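Local structure of probable mannosyltransferase KTR4 (Saccharomyces cerevisiae, 5A07) at residues P266-T271 with Y349-D354. The protein belongs to a yeast glycosyltransferase family with a GT-A fold, is a probable mannosyltransferase, and binds guanosine-5'-diphosphate and a manganese ion. Sequence-based numbering, arbitrary orientation.
Sequences PQTIET and YERWGD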
# COMPACT_ATOMS: atom_id res chain seq x y z
N PRO B 266 8.81 11.12 8.91
CA PRO B 266 9.15 10.42 10.16
C PRO B 266 8.39 10.98 11.40
O PRO B 266 8.11 10.26 12.32
CB PRO B 266 10.65 10.67 10.34
CG PRO B 266 11.13 11.25 9.06
CD PRO B 266 9.98 11.73 8.25
N GLN B 267 8.03 12.25 11.36
CA GLN B 267 7.38 12.90 12.52
C GLN B 267 5.96 12.42 12.69
O GLN B 267 5.36 12.67 13.75
CB GLN B 267 7.40 14.44 12.35
CG GLN B 267 8.77 15.11 12.24
CD GLN B 267 9.47 14.83 10.89
OE1 GLN B 267 8.88 14.32 9.89
NE2 GLN B 267 10.75 15.14 10.86
N THR B 268 5.38 11.73 11.70
CA THR B 268 4.06 11.13 11.89
C THR B 268 4.13 9.84 12.66
O THR B 268 3.09 9.30 13.12
CB THR B 268 3.34 10.87 10.56
OG1 THR B 268 4.05 9.86 9.80
CG2 THR B 268 3.19 12.14 9.75
N ILE B 269 5.32 9.24 12.73
CA ILE B 269 5.47 7.89 13.23
C ILE B 269 6.64 7.77 14.19
O ILE B 269 7.38 6.76 14.20
CB ILE B 269 5.65 6.86 12.08
CG1 ILE B 269 6.79 7.26 11.15
CG2 ILE B 269 4.30 6.70 11.38
CD1 ILE B 269 7.14 6.21 10.06
N GLU B 270 6.79 8.76 15.05
CA GLU B 270 7.92 8.79 15.99
C GLU B 270 8.16 7.49 16.72
O GLU B 270 9.33 7.02 16.77
CB GLU B 270 7.74 9.93 17.01
CG GLU B 270 8.91 10.01 17.97
CD GLU B 270 8.88 11.27 18.84
OE1 GLU B 270 7.77 11.78 19.07
OE2 GLU B 270 9.96 11.73 19.26
N THR B 271 7.15 6.85 17.27
CA THR B 271 7.31 5.61 18.00
C THR B 271 6.74 4.36 17.37
O THR B 271 6.67 3.33 18.01
CB THR B 271 6.75 5.69 19.46
OG1 THR B 271 5.31 5.83 19.45
CG2 THR B 271 7.43 6.85 20.23
N TYR B 349 -2.29 9.67 19.24
CA TYR B 349 -1.21 10.44 19.86
C TYR B 349 -0.09 10.78 18.90
O TYR B 349 0.68 11.79 19.11
CB TYR B 349 -0.65 9.67 21.03
CG TYR B 349 -1.70 9.37 22.13
CD1 TYR B 349 -2.61 10.37 22.56
CD2 TYR B 349 -1.78 8.11 22.73
CE1 TYR B 349 -3.58 10.09 23.55
CE2 TYR B 349 -2.72 7.85 23.71
CZ TYR B 349 -3.61 8.84 24.12
OH TYR B 349 -4.52 8.54 25.08
N GLU B 350 0.03 9.97 17.82
CA GLU B 350 0.88 10.33 16.73
C GLU B 350 -0.04 10.36 15.50
O GLU B 350 -1.24 10.56 15.65
CB GLU B 350 2.01 9.31 16.69
CG GLU B 350 2.89 9.40 17.95
CD GLU B 350 4.05 8.39 18.03
OE1 GLU B 350 4.50 7.77 17.00
OE2 GLU B 350 4.49 8.18 19.16
N ARG B 351 0.49 10.19 14.28
CA ARG B 351 -0.38 10.25 13.10
C ARG B 351 -0.03 9.03 12.25
O ARG B 351 0.32 9.14 11.06
CB ARG B 351 -0.25 11.59 12.34
CG ARG B 351 -1.60 11.99 11.60
CD ARG B 351 -1.38 12.47 10.19
NE ARG B 351 -0.72 11.39 9.45
CZ ARG B 351 -0.11 11.50 8.26
NH1 ARG B 351 -0.13 12.63 7.63
NH2 ARG B 351 0.49 10.43 7.70
N TRP B 352 -0.12 7.86 12.84
CA TRP B 352 0.33 6.68 12.15
C TRP B 352 -0.59 6.39 10.94
O TRP B 352 -1.79 6.18 11.13
CB TRP B 352 0.30 5.48 13.08
CG TRP B 352 1.27 5.49 14.22
CD1 TRP B 352 2.28 6.34 14.41
CD2 TRP B 352 1.27 4.58 15.34
NE1 TRP B 352 2.96 6.01 15.55
CE2 TRP B 352 2.34 4.94 16.15
CE3 TRP B 352 0.48 3.51 15.72
CZ2 TRP B 352 2.65 4.27 17.33
CZ3 TRP B 352 0.78 2.84 16.93
CH2 TRP B 352 1.86 3.23 17.70
N GLY B 353 -0.03 6.36 9.73
CA GLY B 353 -0.77 6.01 8.52
C GLY B 353 -0.99 4.52 8.34
O GLY B 353 -0.22 3.68 8.85
N ASP B 354 -2.04 4.18 7.62
CA ASP B 354 -2.26 2.79 7.26
C ASP B 354 -1.09 2.19 6.43
O ASP B 354 -0.81 1.02 6.52
CB ASP B 354 -3.58 2.55 6.59
CG ASP B 354 -3.73 3.30 5.26
OD1 ASP B 354 -3.99 4.50 5.25
OD2 ASP B 354 -3.58 2.63 4.23
O HOH W 1 2.30 7.96 8.60
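In the loop that carries the chain from strand 256-262 into helix 272-282, Thr271, at the N-cap position, is gripped by the carboxylate of Glu350, just past the end of helix 346-349. Thr271 N donates to Glu350 OE1 at 2.8 Å in a nearly straight bond (174°), and Thr271 OG1 donates to Glu350 OE2 at 2.5 Å; both oxygens are met on their syn sides. The glutamate chain, extended beyond CG, crosses the threonine side chain at about a right angle. Glu350 OE1 accepts a second hydrogen bond from Trp352 NE1 at 2.8 Å; three bonds on its two oxygens restrain the rotation of the carboxylate, the two donors to OE1 coming from opposite faces of its plane. These loops belong to the GT-A fold, where 349-354 leads into helix 354-365, and the Arg351 side chain comes to about 7 Å from the bound guanosine-5'-diphosphate. The backbones meet where Arg351 N donates to Thr268 O at 3.0 Å. Trp352 turns its indole beside this bond, with CD1 3.7 Å from Ile269 CG2 and Thr271 OG1 in plane at the ring's edge; beyond the loops it packs on Leu341 and Lys344 of helix 332-344. Thr268 CG2 sits over the centre of one face of the Arg351 guanidinium, 3.7 Å from CZ, while Arg351 NH1 is hydrogen-bonded to Gln198 O. With Thr268 OG1 set between its backbone N and carbonyl carbon (chi1 66°), the hydroxyl is hydrogen-bonded to Ser265 O and accepts from a water, which in turn accepts from Gly353 N at 3.0 Å and, weakly, from Arg351 NH2.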